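Side-chain contacts in prophage MuSo2, 43 kDa tail protein (Shewanella oneidensis, PDB 3CDD), which probably serves as a baseplate hub component of a Mu-like prophage tail: residues I7-G12 / F35-T40; V65-E70 / G296-I301. One frame throughout, in Å; residues are numbered along the deposited sequence. Where two conformers were deposited one is given.

Contacts 1 and 2 lie about 15 Å apart, centre to centre, on the same side of the chain's centre. Along the chain they come in series: contact 1 joins strands 7-11 and 34-42, and contact 2 then runs from the end of strand 62-67 to a loop 226 residues later. Strands 7-11 and 62-67 are antiparallel neighbours, and the two contacts touch through them: Val-8 N is 2.8 Å from Asp-66 O, a probable hydrogen bond, and Ile-7 CG2 packs 3.7 Å from Val-65 CG1. Contact 1 thus stays within the N-terminal GpP-like region, whereas contact 2 ties that region to the GpP fourth-domain region.

Contact 1: I7-G12 / F35-T40; sequences IVLKAG and FDLEMT
Leu-9 of strand 7-11 meets Leu-37 and Phe-35 of strand 34-42 through a single methyl, CD1. The strands are not paired with each other: the nearest CA atoms, those of Leu-9 and Leu-37, are 8.6 Å apart, a spacing bridged by side chains rather than by backbone bonds. The tighter part is methyl against methyl, Leu-9 CD1 lying 3.9 Å from Leu-37 CD1, with the two leucines crossing at a slant. Their torsions differ: Leu-9 sends CG opposite its own backbone N (chi1 179°), while Leu-37 turns CG opposite its carbonyl carbon (chi1 -71°), and both arrangements carry a CD1 into the gap. The looser part is aromatic. Phe-35 brings CE1 to 4.3 Å from the same Leu-9 CD1, and the methyl comes at the ring obliquely.

All three touching residues are buried. Trp-19 packs on both leucines, and Cys-63 of strand 62-67 touches Leu-9 and Phe-35, so neighbouring parts of the same fold close the cluster. The solvent side is set by the alternation of the strands: Lys-10 and Asp-36 are exposed and have no share in the contact, and Val-8 turns its CB away. This is interior packing of the N-terminal region, assigned to the phage barrel clan, where two strands that each pair with others meet across the core. With 121 Å² buried in all and carbon atoms alone touching, the contact is apolar, and its chemistry implies association through dispersion and exclusion of water, without a directional bond.

Contact 2: V65-E70 / G296-I301; sequences VDIGGE and GKLWNI
A type I' beta turn, Ile-67 to Glu-70, joins strands 62-67 and 70-84 into a hairpin, and the residues at its two ends, Ile-67 and Glu-70, meet Leu-298 in the loop between strands 281-288 and 304-309. The turn is closed in both directions, by Ile-67 N to Glu-70 O at 2.8 Å and Glu-70 N to Ile-67 O at 2.9 Å. Gly-68 and Gly-69 take its positive phi values.

Leu-298 divides its methyls between the two ends of the turn. Leu-298 CD2 sits 3.7 Å from Ile-67 CG2, the two side chains running antiparallel alongside one another. Leu-298 CD1 lies against the carboxylate end of Glu-70, with Glu-70 CD 3.7 Å away, Glu-70 reaching in from the turn as the leucine reaches out from the loop. Glu-70 reaches this far because CG stands opposite its backbone N (chi1 -176°) and the chain stays extended beyond it.

The carboxylate is gripped by polar partners: OE1 forms a salt bridge with Arg-291, whose NH1 also bonds Gly-296 O, so one guanidinium links turn and loop. One water completes the polar bridge, donating to Glu-70 OE2 at 2.5 Å and accepting from Leu-298 N at 2.8 Å.

Contact 1: I7-G12 / F35-T40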
loop_
_atom_site.group_PDB
_atom_site.type_symbol
_atom_site.label_atom_id
_atom_site.label_comp_id
_atom_site.label_asym_id
_atom_site.label_seq_id
_atom_site.Cartn_x
_atom_site.Cartn_y
_atom_site.Cartn_z
ATOM N N ILE A 7 -17.120 -22.731 21.049
ATOM C CA ILE A 7 -15.879 -21.975 21.021
ATOM C C ILE A 7 -15.893 -20.833 22.058
ATOM O O ILE A 7 -16.759 -19.950 22.010
ATOM C CB ILE A 7 -15.567 -21.461 19.595
ATOM C CG1 ILE A 7 -15.324 -22.656 18.657
ATOM C CG2 ILE A 7 -14.343 -20.544 19.625
ATOM C CD1 ILE A 7 -15.758 -22.453 17.215
ATOM N N VAL A 8 -14.923 -20.857 22.974
ATOM C CA VAL A 8 -14.932 -19.946 24.123
ATOM C C VAL A 8 -13.642 -19.118 24.228
ATOM O O VAL A 8 -12.524 -19.644 24.169
ATOM C CB VAL A 8 -15.255 -20.682 25.504
ATOM C CG1 VAL A 8 -16.503 -21.591 25.408
ATOM C CG2 VAL A 8 -14.071 -21.496 26.008
ATOM N N LEU A 9 -13.813 -17.812 24.345
ATOM C CA LEU A 9 -12.725 -16.936 24.711
ATOM C C LEU A 9 -12.805 -16.678 26.209
ATOM O O LEU A 9 -13.863 -16.268 26.733
ATOM C CB LEU A 9 -12.805 -15.612 23.953
ATOM C CG LEU A 9 -11.697 -14.608 24.288
ATOM C CD1 LEU A 9 -11.070 -14.041 23.014
ATOM C CD2 LEU A 9 -12.193 -13.503 25.201
ATOM N N LYS A 10 -11.681 -16.909 26.884
ATOM C CA LYS A 10 -11.530 -16.584 28.298
ATOM C C LYS A 10 -10.528 -15.427 28.424
ATOM O O LYS A 10 -9.436 -15.483 27.872
ATOM C CB LYS A 10 -11.041 -17.804 29.085
ATOM C CG LYS A 10 -12.024 -18.996 29.112
ATOM C CD LYS A 10 -11.554 -20.074 30.107
ATOM C CE LYS A 10 -12.356 -21.360 29.968
ATOM N NZ LYS A 10 -11.864 -22.454 30.876
ATOM N N ALA A 11 -10.928 -14.375 29.134
ATOM C CA ALA A 11 -10.054 -13.244 29.445
ATOM C C ALA A 11 -10.562 -12.588 30.722
ATOM O O ALA A 11 -11.755 -12.339 30.859
ATOM C CB ALA A 11 -10.044 -12.234 28.297
ATOM N N GLY A 12 -9.661 -12.315 31.663
ATOM C CA GLY A 12 -10.041 -11.620 32.901
ATOM C C GLY A 12 -10.928 -12.403 33.867
ATOM O O GLY A 12 -11.708 -11.808 34.624
ATOM N N PHE A 35 -5.759 -13.918 16.248
ATOM C CA PHE A 35 -7.176 -14.161 16.465
ATOM C C PHE A 35 -7.980 -12.871 16.302
ATOM O O PHE A 35 -7.480 -11.787 16.560
ATOM C CB PHE A 35 -7.458 -14.855 17.823
ATOM C CG PHE A 35 -7.130 -14.023 19.041
ATOM C CD1 PHE A 35 -8.099 -13.186 19.614
ATOM C CD2 PHE A 35 -5.883 -14.111 19.646
ATOM C CE1 PHE A 35 -7.833 -12.431 20.735
ATOM C CE2 PHE A 35 -5.598 -13.343 20.799
ATOM C CZ PHE A 35 -6.566 -12.501 21.327
ATOM N N ASP A 36 -9.229 -13.005 15.855
ATOM C CA ASP A 36 -10.168 -11.886 15.756
ATOM C C ASP A 36 -11.555 -12.437 16.082
ATOM O O ASP A 36 -12.024 -13.385 15.436
ATOM C CB ASP A 36 -10.161 -11.293 14.343
ATOM C CG ASP A 36 -10.268 -9.751 14.318
ATOM O OD1 ASP A 36 -11.022 -9.131 15.114
ATOM O OD2 ASP A 36 -9.576 -9.154 13.464
ATOM N N LEU A 37 -12.197 -11.851 17.091
ATOM C CA LEU A 37 -13.522 -12.266 17.509
ATOM C C LEU A 37 -14.433 -11.075 17.543
ATOM O O LEU A 37 -14.049 -10.005 18.048
ATOM C CB LEU A 37 -13.494 -12.971 18.860
ATOM C CG LEU A 37 -12.857 -14.353 18.767
ATOM C CD1 LEU A 37 -11.382 -14.252 19.136
ATOM C CD2 LEU A 37 -13.549 -15.358 19.660
ATOM N N GLU A 38 -15.615 -11.248 16.965
ATOM C CA GLU A 38 -16.590 -10.188 16.887
ATOM C C GLU A 38 -17.980 -10.687 17.298
ATOM O O GLU A 38 -18.373 -11.815 16.978
ATOM C CB GLU A 38 -16.610 -9.627 15.475
ATOM C CG GLU A 38 -17.579 -8.497 15.267
ATOM C CD GLU A 38 -17.574 -8.035 13.827
ATOM O OE1 GLU A 38 -18.134 -8.750 12.959
ATOM O OE2 GLU A 38 -16.981 -6.972 13.564
HETATM N N MSE A 39 -18.709 -9.830 18.014
HETATM C CA MSE A 39 -20.103 -10.092 18.403
HETATM C C MSE A 39 -20.932 -8.877 18.007
HETATM O O MSE A 39 -20.723 -7.786 18.536
HETATM C CB MSE A 39 -20.184 -10.330 19.916
HETATM C CG MSE A 39 -21.278 -11.301 20.397
HETATM SE SE MSE A 39 -21.189 -11.418 22.355
HETATM C CE MSE A 39 -19.540 -12.390 22.694
ATOM N N THR A 40 -21.862 -9.067 17.079
ATOM C CA THR A 40 -22.750 -7.994 16.569
ATOM C C THR A 40 -24.212 -8.206 16.976
ATOM O O THR A 40 -24.853 -9.190 16.584
ATOM C CB THR A 40 -22.636 -7.863 15.028
ATOM O OG1 THR A 40 -21.266 -7.668 14.673
ATOM C CG2 THR A 40 -23.486 -6.713 14.465
#

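Contact 2: V65-E70 / G296-I301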
loop_
_atom_site.group_PDB
_atom_site.type_symbol
_atom_site.label_atom_id
_atom_site.label_comp_id
_atom_site.label_asym_id
_atom_site.label_seq_id
_atom_site.Cartn_x
_atom_site.Cartn_y
_atom_site.Cartn_z
ATOM N N VAL A 65 -8.404 -19.011 23.533
ATOM C CA VAL A 65 -9.557 -19.494 22.798
ATOM C C VAL A 65 -9.515 -21.009 22.785
ATOM O O VAL A 65 -8.491 -21.600 22.425
ATOM C CB VAL A 65 -9.666 -18.933 21.376
ATOM C CG1 VAL A 65 -10.909 -19.519 20.685
ATOM C CG2 VAL A 65 -9.708 -17.351 21.401
ATOM N N ASP A 66 -10.637 -21.605 23.208
ATOM C CA ASP A 66 -10.839 -23.061 23.261
ATOM C C ASP A 66 -12.049 -23.513 22.413
ATOM O O ASP A 66 -13.056 -22.794 22.288
ATOM C CB ASP A 66 -11.061 -23.508 24.711
ATOM C CG ASP A 66 -9.865 -23.220 25.620
ATOM O OD1 ASP A 66 -8.709 -23.267 25.170
ATOM O OD2 ASP A 66 -10.094 -22.947 26.813
ATOM N N ILE A 67 -11.928 -24.699 21.827
ATOM C CA ILE A 67 -13.043 -25.371 21.166
ATOM C C ILE A 67 -13.259 -26.691 21.900
ATOM O O ILE A 67 -12.366 -27.535 21.934
ATOM C CB ILE A 67 -12.800 -25.637 19.644
ATOM C CG1 ILE A 67 -13.993 -26.416 19.049
ATOM C CG2 ILE A 67 -11.469 -26.384 19.408
ATOM C CD1 ILE A 67 -14.043 -26.462 17.518
ATOM N N GLY A 68 -14.430 -26.854 22.509
ATOM C CA GLY A 68 -14.736 -28.067 23.283
ATOM C C GLY A 68 -13.786 -28.291 24.449
ATOM O O GLY A 68 -13.516 -29.429 24.835
ATOM N N GLY A 69 -13.285 -27.203 25.019
ATOM C CA GLY A 69 -12.309 -27.283 26.094
ATOM C C GLY A 69 -10.872 -27.483 25.624
ATOM O O GLY A 69 -9.951 -27.492 26.442
ATOM N N GLU A 70 -10.669 -27.654 24.317
ATOM C CA GLU A 70 -9.318 -27.839 23.765
ATOM C C GLU A 70 -8.744 -26.509 23.303
ATOM O O GLU A 70 -9.414 -25.747 22.612
ATOM C CB GLU A 70 -9.318 -28.830 22.601
ATOM C CG GLU A 70 -7.931 -29.138 22.053
ATOM C CD GLU A 70 -7.945 -30.172 20.934
ATOM O OE1 GLU A 70 -9.029 -30.700 20.598
ATOM O OE2 GLU A 70 -6.856 -30.459 20.385
ATOM N N GLY A 296 -10.477 -36.878 14.783
ATOM C CA GLY A 296 -11.100 -36.028 15.812
ATOM C C GLY A 296 -10.123 -35.010 16.378
ATOM O O GLY A 296 -10.403 -34.349 17.371
ATOM N N LYS A 297 -8.975 -34.861 15.716
ATOM C CA LYS A 297 -7.966 -33.913 16.148
ATOM C C LYS A 297 -8.105 -32.641 15.340
ATOM O O LYS A 297 -8.516 -32.666 14.178
ATOM C CB LYS A 297 -6.552 -34.502 16.026
ATOM C CG LYS A 297 -6.329 -35.801 16.834
ATOM C CD LYS A 297 -5.911 -35.521 18.276
ATOM C CE LYS A 297 -5.639 -36.803 19.064
ATOM N NZ LYS A 297 -6.758 -37.188 19.971
ATOM N N LEU A 298 -7.806 -31.511 15.978
ATOM C CA LEU A 298 -7.726 -30.234 15.287
ATOM C C LEU A 298 -6.734 -30.333 14.132
ATOM O O LEU A 298 -5.693 -30.971 14.280
ATOM C CB LEU A 298 -7.273 -29.145 16.265
ATOM C CG LEU A 298 -8.278 -28.719 17.350
ATOM C CD1 LEU A 298 -7.695 -27.645 18.300
ATOM C CD2 LEU A 298 -9.653 -28.284 16.768
ATOM N N TRP A 299 -7.053 -29.723 12.987
ATOM C CA TRP A 299 -6.065 -29.539 11.922
ATOM C C TRP A 299 -4.858 -28.833 12.506
ATOM O O TRP A 299 -5.017 -27.895 13.280
ATOM C CB TRP A 299 -6.622 -28.665 10.798
ATOM C CG TRP A 299 -7.659 -29.356 9.986
ATOM C CD1 TRP A 299 -9.024 -29.207 10.080
ATOM C CD2 TRP A 299 -7.425 -30.296 8.937
ATOM N NE1 TRP A 299 -9.640 -29.978 9.131
ATOM C CE2 TRP A 299 -8.687 -30.665 8.421
ATOM C CE3 TRP A 299 -6.263 -30.847 8.357
ATOM C CZ2 TRP A 299 -8.825 -31.598 7.382
ATOM C CZ3 TRP A 299 -6.399 -31.769 7.332
ATOM C CH2 TRP A 299 -7.669 -32.122 6.839
ATOM N N ASN A 300 -3.657 -29.249 12.099
ATOM C CA ASN A 300 -2.428 -28.814 12.776
ATOM C C ASN A 300 -1.374 -28.424 11.763
ATOM O O ASN A 300 -1.229 -29.098 10.770
ATOM C CB ASN A 300 -1.915 -29.948 13.671
ATOM C CG ASN A 300 -0.838 -29.501 14.658
ATOM O OD1 ASN A 300 -0.545 -28.302 14.819
ATOM N ND2 ASN A 300 -0.251 -30.469 15.331
ATOM N N ILE A 301 -0.664 -27.317 12.007
ATOM C CA ILE A 301 0.415 -26.892 11.117
ATOM C C ILE A 301 1.572 -27.877 11.221
ATOM O O ILE A 301 1.685 -28.605 12.200
ATOM C CB ILE A 301 0.958 -25.448 11.406
ATOM C CG1 ILE A 301 1.386 -25.287 12.879
ATOM C CG2 ILE A 301 -0.050 -24.366 10.947
ATOM C CD1 ILE A 301 1.937 -23.872 13.221
HETATM O O HOH W 1 -6.871 -32.053 18.516
#